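Side-chain contacts in VP2 (Primate bocaparvovirus 1, PDB 7L0Y), which self-assembles into the icosahedral T=1 capsid of human bocavirus 1, as one of the size variants of the coat protein: residues 488-493 with 500-505; 461-464 with 470-473; 65-70 with 197-202; 143-148 with 422-427. One frame throughout, in Å; residues are numbered along the deposited sequence.

Contact 1: 488-493 with 500-505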
# COMPACT_ATOMS: atom_id res chain seq x y z
N THR A 488 115.19 22.05 -16.93
CA THR A 488 113.81 21.95 -16.50
C THR A 488 112.91 22.88 -17.29
O THR A 488 113.22 24.08 -17.39
CB THR A 488 113.69 22.26 -15.01
OG1 THR A 488 114.53 21.37 -14.27
CG2 THR A 488 112.27 22.05 -14.55
N PRO A 489 111.82 22.39 -17.86
CA PRO A 489 110.91 23.26 -18.62
C PRO A 489 110.13 24.21 -17.73
O PRO A 489 110.24 24.20 -16.51
CB PRO A 489 109.98 22.26 -19.32
CG PRO A 489 110.00 21.07 -18.45
CD PRO A 489 111.38 20.99 -17.89
N THR A 490 109.29 25.02 -18.38
CA THR A 490 108.80 26.24 -17.76
C THR A 490 107.99 25.98 -16.50
O THR A 490 108.31 26.50 -15.44
CB THR A 490 107.97 27.06 -18.75
OG1 THR A 490 108.82 27.54 -19.79
CG2 THR A 490 107.34 28.23 -18.05
N TYR A 491 106.91 25.22 -16.59
CA TYR A 491 106.04 25.07 -15.44
C TYR A 491 106.37 23.85 -14.59
O TYR A 491 105.54 23.40 -13.80
CB TYR A 491 104.58 25.08 -15.87
CG TYR A 491 104.19 26.43 -16.41
CD1 TYR A 491 103.90 27.47 -15.56
CD2 TYR A 491 104.12 26.66 -17.77
CE1 TYR A 491 103.55 28.70 -16.03
CE2 TYR A 491 103.77 27.89 -18.25
CZ TYR A 491 103.48 28.90 -17.38
OH TYR A 491 103.13 30.14 -17.87
N HIS A 492 107.52 23.24 -14.83
CA HIS A 492 107.97 22.10 -14.07
C HIS A 492 108.73 22.60 -12.84
O HIS A 492 108.86 23.80 -12.61
CB HIS A 492 108.83 21.23 -14.98
CG HIS A 492 108.93 19.80 -14.56
ND1 HIS A 492 107.86 18.95 -14.58
CD2 HIS A 492 109.99 19.08 -14.12
CE1 HIS A 492 108.24 17.76 -14.16
NE2 HIS A 492 109.52 17.81 -13.88
N VAL A 493 109.25 21.69 -12.05
CA VAL A 493 110.00 22.06 -10.86
C VAL A 493 111.47 21.71 -11.01
O VAL A 493 111.85 20.72 -11.64
CB VAL A 493 109.41 21.43 -9.58
CG1 VAL A 493 108.07 22.05 -9.27
CG2 VAL A 493 109.26 19.94 -9.76
N ILE A 500 109.91 26.68 -11.91
CA ILE A 500 110.44 27.47 -13.00
C ILE A 500 109.34 28.42 -13.45
O ILE A 500 108.18 28.04 -13.54
CB ILE A 500 110.92 26.57 -14.15
CG1 ILE A 500 111.85 25.48 -13.62
CG2 ILE A 500 111.60 27.37 -15.23
CD1 ILE A 500 113.03 25.99 -12.86
N GLN A 501 109.69 29.68 -13.62
CA GLN A 501 108.70 30.65 -14.07
C GLN A 501 108.75 30.81 -15.58
O GLN A 501 109.76 30.52 -16.21
CB GLN A 501 108.94 31.98 -13.38
CG GLN A 501 108.78 31.93 -11.89
CD GLN A 501 107.41 31.47 -11.46
OE1 GLN A 501 106.40 31.83 -12.06
NE2 GLN A 501 107.36 30.65 -10.43
N PRO A 502 107.65 31.26 -16.18
CA PRO A 502 107.71 31.69 -17.58
C PRO A 502 108.63 32.89 -17.73
O PRO A 502 108.58 33.83 -16.93
CB PRO A 502 106.26 32.06 -17.91
CG PRO A 502 105.63 32.31 -16.59
CD PRO A 502 106.28 31.36 -15.65
N THR A 503 109.53 32.83 -18.71
CA THR A 503 110.46 33.93 -18.92
C THR A 503 109.96 34.90 -19.97
O THR A 503 110.53 35.98 -20.14
CB THR A 503 111.84 33.39 -19.29
OG1 THR A 503 111.74 32.56 -20.46
CG2 THR A 503 112.40 32.58 -18.16
N SER A 504 108.90 34.55 -20.69
CA SER A 504 108.39 35.41 -21.74
C SER A 504 106.90 35.60 -21.59
O SER A 504 106.23 34.89 -20.84
CB SER A 504 108.70 34.87 -23.14
OG SER A 504 107.99 33.68 -23.40
N TYR A 505 106.39 36.58 -22.32
CA TYR A 505 104.98 36.93 -22.24
C TYR A 505 104.11 35.86 -22.88
O TYR A 505 102.99 35.62 -22.42
CB TYR A 505 104.77 38.29 -22.92
CG TYR A 505 103.35 38.75 -23.01
CD1 TYR A 505 102.68 39.22 -21.89
CD2 TYR A 505 102.68 38.74 -24.21
CE1 TYR A 505 101.39 39.64 -21.98
CE2 TYR A 505 101.39 39.16 -24.30
CZ TYR A 505 100.75 39.62 -23.18
OH TYR A 505 99.45 40.05 -23.27

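Contact 2: 461-464 with 470-473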
# COMPACT_ATOMS: atom_id res chain seq x y z
N GLU A 461 82.17 29.99 -23.02
CA GLU A 461 81.44 29.78 -24.26
C GLU A 461 82.44 29.48 -25.36
O GLU A 461 83.46 30.16 -25.47
CB GLU A 461 80.58 31.01 -24.55
CG GLU A 461 79.51 30.82 -25.57
CD GLU A 461 79.91 31.28 -26.93
OE1 GLU A 461 80.70 32.23 -27.01
OE2 GLU A 461 79.43 30.70 -27.92
N ARG A 462 82.15 28.46 -26.16
CA ARG A 462 83.11 28.01 -27.16
C ARG A 462 82.98 28.83 -28.43
O ARG A 462 82.06 29.63 -28.61
CB ARG A 462 82.90 26.54 -27.48
CG ARG A 462 83.14 25.62 -26.33
CD ARG A 462 83.06 24.19 -26.75
NE ARG A 462 83.24 23.29 -25.62
CZ ARG A 462 84.42 22.93 -25.14
NH1 ARG A 462 85.53 23.39 -25.67
NH2 ARG A 462 84.48 22.10 -24.11
N TYR A 463 83.88 28.57 -29.36
CA TYR A 463 83.95 29.33 -30.60
C TYR A 463 83.52 28.46 -31.76
O TYR A 463 83.65 27.23 -31.71
CB TYR A 463 85.36 29.86 -30.84
CG TYR A 463 86.38 28.78 -31.10
CD1 TYR A 463 86.64 28.34 -32.39
CD2 TYR A 463 87.06 28.19 -30.06
CE1 TYR A 463 87.54 27.35 -32.62
CE2 TYR A 463 87.97 27.20 -30.28
CZ TYR A 463 88.21 26.79 -31.56
OH TYR A 463 89.12 25.79 -31.79
N ALA A 464 82.98 29.09 -32.79
CA ALA A 464 82.74 28.47 -34.08
C ALA A 464 83.28 29.41 -35.14
O ALA A 464 83.07 30.62 -35.06
CB ALA A 464 81.26 28.20 -34.30
N PRO A 470 94.12 26.40 -40.19
CA PRO A 470 94.40 26.20 -38.76
C PRO A 470 94.77 27.52 -38.10
O PRO A 470 95.59 28.28 -38.62
CB PRO A 470 95.57 25.22 -38.76
CG PRO A 470 95.49 24.55 -40.07
CD PRO A 470 95.01 25.58 -41.03
N GLU A 471 94.14 27.80 -36.98
CA GLU A 471 94.44 28.97 -36.18
C GLU A 471 95.61 28.72 -35.23
O GLU A 471 95.95 27.58 -34.90
CB GLU A 471 93.19 29.43 -35.44
CG GLU A 471 92.18 30.08 -36.36
CD GLU A 471 90.86 30.42 -35.69
OE1 GLU A 471 90.60 29.95 -34.56
OE2 GLU A 471 90.08 31.18 -36.29
N ARG A 472 96.24 29.81 -34.82
CA ARG A 472 97.27 29.77 -33.79
C ARG A 472 96.72 29.28 -32.46
O ARG A 472 95.61 29.62 -32.07
CB ARG A 472 97.86 31.16 -33.61
CG ARG A 472 98.90 31.24 -32.56
CD ARG A 472 99.39 32.63 -32.40
NE ARG A 472 100.41 32.71 -31.37
CZ ARG A 472 101.12 33.80 -31.12
NH1 ARG A 472 102.04 33.78 -30.16
NH2 ARG A 472 100.90 34.90 -31.82
N ARG A 473 97.51 28.47 -31.77
CA ARG A 473 97.16 27.95 -30.45
C ARG A 473 98.35 28.10 -29.52
O ARG A 473 99.47 28.32 -29.95
CB ARG A 473 96.72 26.49 -30.53
CG ARG A 473 95.49 26.27 -31.36
CD ARG A 473 94.29 26.81 -30.64
NE ARG A 473 93.08 26.74 -31.44
CZ ARG A 473 92.65 27.72 -32.22
NH1 ARG A 473 93.35 28.84 -32.31
NH2 ARG A 473 91.53 27.59 -32.91

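Contact 3: 65-70 with 197-202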
# COMPACT_ATOMS: atom_id res chain seq x y z
N ARG A 65 101.23 58.43 4.21
CA ARG A 65 100.73 58.25 5.56
C ARG A 65 99.85 57.02 5.54
O ARG A 65 98.89 56.95 4.77
CB ARG A 65 99.92 59.46 6.01
CG ARG A 65 99.58 59.45 7.47
CD ARG A 65 98.64 60.59 7.74
NE ARG A 65 98.32 60.73 9.14
CZ ARG A 65 98.94 61.58 9.94
NH1 ARG A 65 99.87 62.36 9.44
NH2 ARG A 65 98.60 61.67 11.22
N CYS A 66 100.19 56.04 6.36
CA CYS A 66 99.44 54.81 6.38
C CYS A 66 99.09 54.46 7.81
O CYS A 66 99.85 54.74 8.73
CB CYS A 66 100.20 53.65 5.75
SG CYS A 66 101.82 53.36 6.50
N VAL A 67 97.94 53.84 7.97
CA VAL A 67 97.58 53.19 9.21
C VAL A 67 97.62 51.69 8.98
O VAL A 67 96.98 51.17 8.06
CB VAL A 67 96.21 53.67 9.72
CG1 VAL A 67 95.34 53.88 8.57
CG2 VAL A 67 95.59 52.63 10.63
N THR A 68 98.41 51.01 9.79
CA THR A 68 98.55 49.57 9.75
C THR A 68 97.71 48.94 10.85
O THR A 68 97.55 49.52 11.92
CB THR A 68 100.01 49.15 9.89
OG1 THR A 68 100.55 49.72 11.09
CG2 THR A 68 100.82 49.64 8.72
N THR A 69 97.17 47.78 10.57
CA THR A 69 96.18 47.18 11.44
C THR A 69 96.72 45.86 11.98
O THR A 69 97.68 45.31 11.44
CB THR A 69 94.87 46.94 10.69
OG1 THR A 69 95.07 45.92 9.72
CG2 THR A 69 94.45 48.20 9.96
N PRO A 70 96.15 45.34 13.06
CA PRO A 70 96.48 43.98 13.49
C PRO A 70 96.00 42.90 12.54
O PRO A 70 96.39 41.74 12.71
CB PRO A 70 95.79 43.88 14.86
CG PRO A 70 94.70 44.86 14.79
CD PRO A 70 95.21 46.00 13.99
N MET A 197 90.22 63.46 8.47
CA MET A 197 90.85 62.21 8.07
C MET A 197 90.19 61.04 8.78
O MET A 197 90.16 61.01 10.02
CB MET A 197 92.34 62.24 8.36
CG MET A 197 93.01 60.91 8.15
SD MET A 197 94.79 60.98 8.34
CE MET A 197 94.95 61.26 10.09
N PRO A 198 89.67 60.06 8.06
CA PRO A 198 88.94 58.97 8.70
C PRO A 198 89.86 57.99 9.38
O PRO A 198 91.07 57.93 9.15
CB PRO A 198 88.22 58.31 7.52
CG PRO A 198 89.08 58.56 6.40
CD PRO A 198 89.68 59.91 6.60
N PHE A 199 89.26 57.20 10.25
CA PHE A 199 89.96 56.11 10.91
C PHE A 199 89.04 54.91 10.96
O PHE A 199 87.86 55.04 11.31
CB PHE A 199 90.44 56.53 12.30
CG PHE A 199 91.02 55.42 13.08
CD1 PHE A 199 92.04 54.66 12.56
CD2 PHE A 199 90.65 55.22 14.39
CE1 PHE A 199 92.59 53.65 13.27
CE2 PHE A 199 91.22 54.22 15.12
CZ PHE A 199 92.19 53.43 14.56
N PHE A 200 89.56 53.77 10.58
CA PHE A 200 88.77 52.56 10.43
C PHE A 200 89.31 51.47 11.33
O PHE A 200 90.51 51.19 11.34
CB PHE A 200 88.74 52.10 8.99
CG PHE A 200 88.07 53.05 8.07
CD1 PHE A 200 86.70 53.04 7.93
CD2 PHE A 200 88.80 53.97 7.36
CE1 PHE A 200 86.08 53.91 7.10
CE2 PHE A 200 88.18 54.85 6.53
CZ PHE A 200 86.82 54.82 6.40
N LEU A 201 88.41 50.88 12.08
CA LEU A 201 88.68 49.76 12.95
C LEU A 201 87.82 48.62 12.46
O LEU A 201 86.61 48.80 12.27
CB LEU A 201 88.30 50.09 14.38
CG LEU A 201 89.09 51.24 14.97
CD1 LEU A 201 88.48 51.70 16.28
CD2 LEU A 201 90.46 50.72 15.19
N LEU A 202 88.41 47.46 12.24
CA LEU A 202 87.58 46.36 11.79
C LEU A 202 86.67 45.87 12.90
O LEU A 202 85.64 45.26 12.61
CB LEU A 202 88.44 45.23 11.23
CG LEU A 202 89.08 45.42 9.85
CD1 LEU A 202 88.08 46.01 8.90
CD2 LEU A 202 90.26 46.35 9.93

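Contact 4: 143-148 with 422-427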
# COMPACT_ATOMS: atom_id res chain seq x y z
N PRO A 143 88.22 50.50 3.79
CA PRO A 143 89.17 50.64 2.69
C PRO A 143 89.55 49.29 2.13
O PRO A 143 89.69 48.30 2.86
CB PRO A 143 90.37 51.32 3.35
CG PRO A 143 89.78 52.06 4.48
CD PRO A 143 88.64 51.25 4.98
N ASN A 144 89.71 49.23 0.81
CA ASN A 144 90.06 47.97 0.17
C ASN A 144 91.40 47.47 0.69
O ASN A 144 92.34 48.24 0.87
CB ASN A 144 90.11 48.13 -1.34
CG ASN A 144 91.11 49.17 -1.77
OD1 ASN A 144 91.44 50.07 -1.01
ND2 ASN A 144 91.65 49.01 -2.97
N ALA A 145 91.47 46.17 0.93
CA ALA A 145 92.70 45.59 1.43
C ALA A 145 93.71 45.40 0.32
O ALA A 145 94.91 45.61 0.52
CB ALA A 145 92.42 44.26 2.11
N SER A 146 93.24 45.03 -0.86
CA SER A 146 94.11 44.61 -1.93
C SER A 146 94.03 45.60 -3.08
O SER A 146 93.02 46.28 -3.28
CB SER A 146 93.74 43.21 -2.41
OG SER A 146 94.55 42.85 -3.51
N HIS A 147 95.12 45.66 -3.82
CA HIS A 147 95.25 46.45 -5.02
C HIS A 147 95.80 45.55 -6.11
O HIS A 147 96.59 44.65 -5.82
CB HIS A 147 96.17 47.65 -4.77
CG HIS A 147 96.20 48.64 -5.88
ND1 HIS A 147 97.11 48.57 -6.91
CD2 HIS A 147 95.41 49.71 -6.14
CE1 HIS A 147 96.90 49.57 -7.75
NE2 HIS A 147 95.87 50.27 -7.31
N PRO A 148 95.37 45.72 -7.35
CA PRO A 148 95.86 44.85 -8.42
C PRO A 148 97.38 44.86 -8.51
O PRO A 148 98.03 45.86 -8.19
CB PRO A 148 95.22 45.43 -9.67
CG PRO A 148 93.97 46.04 -9.17
CD PRO A 148 94.28 46.60 -7.82
N PRO A 422 84.32 40.52 -5.33
CA PRO A 422 84.22 39.70 -4.12
C PRO A 422 84.77 40.42 -2.90
O PRO A 422 85.80 41.09 -3.00
CB PRO A 422 85.05 38.47 -4.46
CG PRO A 422 85.04 38.41 -5.92
CD PRO A 422 85.01 39.80 -6.41
N GLY A 423 84.09 40.31 -1.77
CA GLY A 423 84.55 41.00 -0.58
C GLY A 423 85.84 40.41 -0.06
O GLY A 423 86.10 39.21 -0.20
N THR A 424 86.67 41.26 0.54
CA THR A 424 87.89 40.79 1.16
C THR A 424 87.57 40.07 2.46
O THR A 424 86.79 40.56 3.28
CB THR A 424 88.83 41.96 1.44
OG1 THR A 424 89.23 42.55 0.20
CG2 THR A 424 90.04 41.49 2.19
N ILE A 425 88.17 38.91 2.65
CA ILE A 425 88.07 38.19 3.90
C ILE A 425 89.23 38.63 4.78
O ILE A 425 90.40 38.45 4.43
CB ILE A 425 88.09 36.68 3.69
CG1 ILE A 425 86.90 36.26 2.84
CG2 ILE A 425 88.05 35.96 5.01
CD1 ILE A 425 87.03 34.88 2.29
N PHE A 426 88.90 39.24 5.91
CA PHE A 426 89.89 39.65 6.89
C PHE A 426 89.97 38.60 7.98
O PHE A 426 88.95 38.03 8.38
CB PHE A 426 89.53 41.00 7.50
CG PHE A 426 89.58 42.11 6.53
CD1 PHE A 426 90.77 42.75 6.26
CD2 PHE A 426 88.43 42.53 5.90
CE1 PHE A 426 90.81 43.78 5.37
CE2 PHE A 426 88.48 43.57 5.02
CZ PHE A 426 89.67 44.19 4.76
N ILE A 427 91.17 38.34 8.45
CA ILE A 427 91.39 37.36 9.49
C ILE A 427 92.48 37.87 10.41
O ILE A 427 93.50 38.39 9.95
CB ILE A 427 91.75 35.99 8.89
CG1 ILE A 427 92.02 34.96 9.98
CG2 ILE A 427 92.89 36.11 7.96
CD1 ILE A 427 92.22 33.58 9.44

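Contact 1: 488-493 with 500-505
Ile-500 packs against a type I beta turn, Pro-489 to His-492, in the long loop that follows strand 446-462 of the coat protein. Its backbone N donates to His-492 O at 3.1 Å, with an N-H...O angle of 163°, and this hydrogen bond joins the two backbones close to where the side chains meet. With chi1 at -51°, the CG1 branch of Ile-500 stands beside its own backbone N; there it reaches 3.6 Å from Thr-488 CG2, the two side chains running at a slant to each other. Pro-489 O lies close to both branches, 3.5 Å from Ile-500 CG1 and 3.7 Å from Ile-500 CG2. Farther along, the Thr-490 methyl is used twice: Thr-490 CG2 is 3.5 Å from Pro-502 CA, and it also sits over one face of the Tyr-491 ring, offset toward the rim. The remaining branch, Thr-490 OG1, is satisfied by Ser-480 N. Around the turn the neighbouring copies close in: the His-492 ring meets Phe-199 of a second subunit with planes about 75° apart, while Tyr-491 packs on Pro-470 of a third. Tyr-491 itself crosses Pro-502 at about a right angle, its CE1 3.8 Å from Pro-502 CD. A hydrogen bond to Gln-507 O anchors the phenol, whose OH lies 3.5 Å from Pro-502 CG.

Contact 2: 461-464 with 470-473
Tyr-463 and Glu-471 are the closest backbone positions of the two segments, yet their CA atoms stand 11.9 Å apart, so the contact is made by long side chains spanning the gap between strand 446-462 and the loop that follows it. Tyr-463 and Arg-473 approach from opposite directions. The phenol is sent across by a chi1 of 66°, which places CG between the backbone N and the carbonyl carbon. Arg-473 bends at chi2 to bring its guanidinium round. Arg-473 NH2 then donates to Tyr-463 OH at 3.2 Å, a moderately bent bond whose acceptor lies 26° out of the guanidinium plane; ring and guanidinium planes are nearly perpendicular. The same nitrogen serves Glu-471 far more squarely: Arg-473 NH2 to Glu-471 OE1 measures 3.0 Å, almost straight and in the guanidinium plane, and the carboxylate uses its anti lone pair. Two oxygens thus grip one NH2, and it is the in-plane salt bridge that orients the guanidinium, with a weak hydrogen bond from Arg-473 NH1 to Asn-514 O as a further hold. A positive group this close may lower the pKa of the phenol. A neighbouring subunit adds to the site: its Arg-90 makes a cation-pi contact with the Tyr-463 ring and a hydrogen bond to Tyr-463 O. All three touching residues are buried, and they fall within the basic stretch that probably serves as the nuclear localization signal, here folded into a subunit interface of the parvovirus capsid.

Contact 3: 65-70 with 197-202
Thr-69 OG1 is gripped by two backbone groups, Tyr-167 O and Trp-71 N, near the end of strand 65-69, the strand whose Arg-65 and Val-67 touch Met-197 and Phe-199. Every second residue of the strand, 65, 67 and 69, directs its CB toward segment 197-202, as beta alternation requires. The chains draw closer from Arg-65 and Met-197, whose CA atoms are 10.9 Å apart, to those of Val-67 and Phe-199, at 8.3 Å. At the wider end Arg-65 stretches out from CG to NE and crosses Met-197 at a slant. A bend at the last torsion of Met-197 (chi3 69°) brings its methyl obliquely up to the guanidinium, with Met-197 CE 3.5 Å from Arg-65 NE. The sulfur follows at 3.6 Å, Met-197 SD to the same Arg-65 NE. Val-67 meets Phe-199 at about a right angle, its CG2 approaching the ring edge near the ring plane, 4.1 Å from Phe-199 CE1. Arg-65 NH2 also makes a weak hydrogen bond to Tyr-487 O of a neighbouring subunit. A different subunit takes the backbone of the second segment, through Asn-467 OD1 to Phe-199 N and Arg-469 NE to Met-197 O. The loop packs on strand 65-69, paired antiparallel with strands 50-53 and 161-169, and with two other subunits bonded to it the contact lies at a buried intersubunit interface of the parvovirus capsid.

Contact 4: 143-148 with 422-427
Ala-145 lays its methyl against two side chains of the facing strand at once, Thr-424 and Phe-426. Ala-145 CB is 3.7 Å from Thr-424 CG2, and the same CB is 3.7 Å from Phe-426 CE1, with CZ of that ring barely farther away. Its approach to the ring is oblique. Thr-424 and Phe-426 lie two positions apart on the strand, and the Thr-424 methyl rests 3.7 Å above one face of the Phe-426 ring, offset toward the rim; a single alanine carbon therefore reaches both. In Thr-424, CG2 is anti to the backbone N (chi1 of OG1 -64°), which brings the methyl rather than the hydroxyl closest to Ala-145. In Phe-426, chi1 at -66° sets CG beside the backbone N, and CE1 and CZ are the ring atoms that meet Ala-145 CB. Tyr-167 meets the Phe-426 ring edge-to-face, and Phe-135 also contacts it, with planes about 25° apart. Ala-145 packs in addition on Tyr-73 of strand 71-74 and on Tyr-167 of strand 161-169, so its methyl is set among three aromatic side chains and a threonine. With 127 Å² buried in all, the contact is a small apolar one. Strand 424-429 runs antiparallel between strands 71-74 and 132-137, a position consistent with strand H in the CHEF sheet of the parvovirus jelly roll, and here a loop packs on that sheet.

In the fold
From the N terminus, contact 3 opens at strand 65-69 and contact 4 at loop 143-148; contact 3 closes at 197-202 and contact 4 only at strand 424-429, so the two cross. Contact 3 ties the loop after helix 189-195 to strand 65-69, contact 4 the loop after strand 132-137 to strand 424-429. They touch through Phe-200 CD2 and Pro-143 CG at 3.6 Å, and both meet one further subunit. In series, contact 2 closes the turn from strand 446-462 into the following loop, and contact 1 a short loop farther on; both reach the same neighbouring subunit. Contact 3 lies across the chain's centre from both, its centre about 48 Å from that of contact 2.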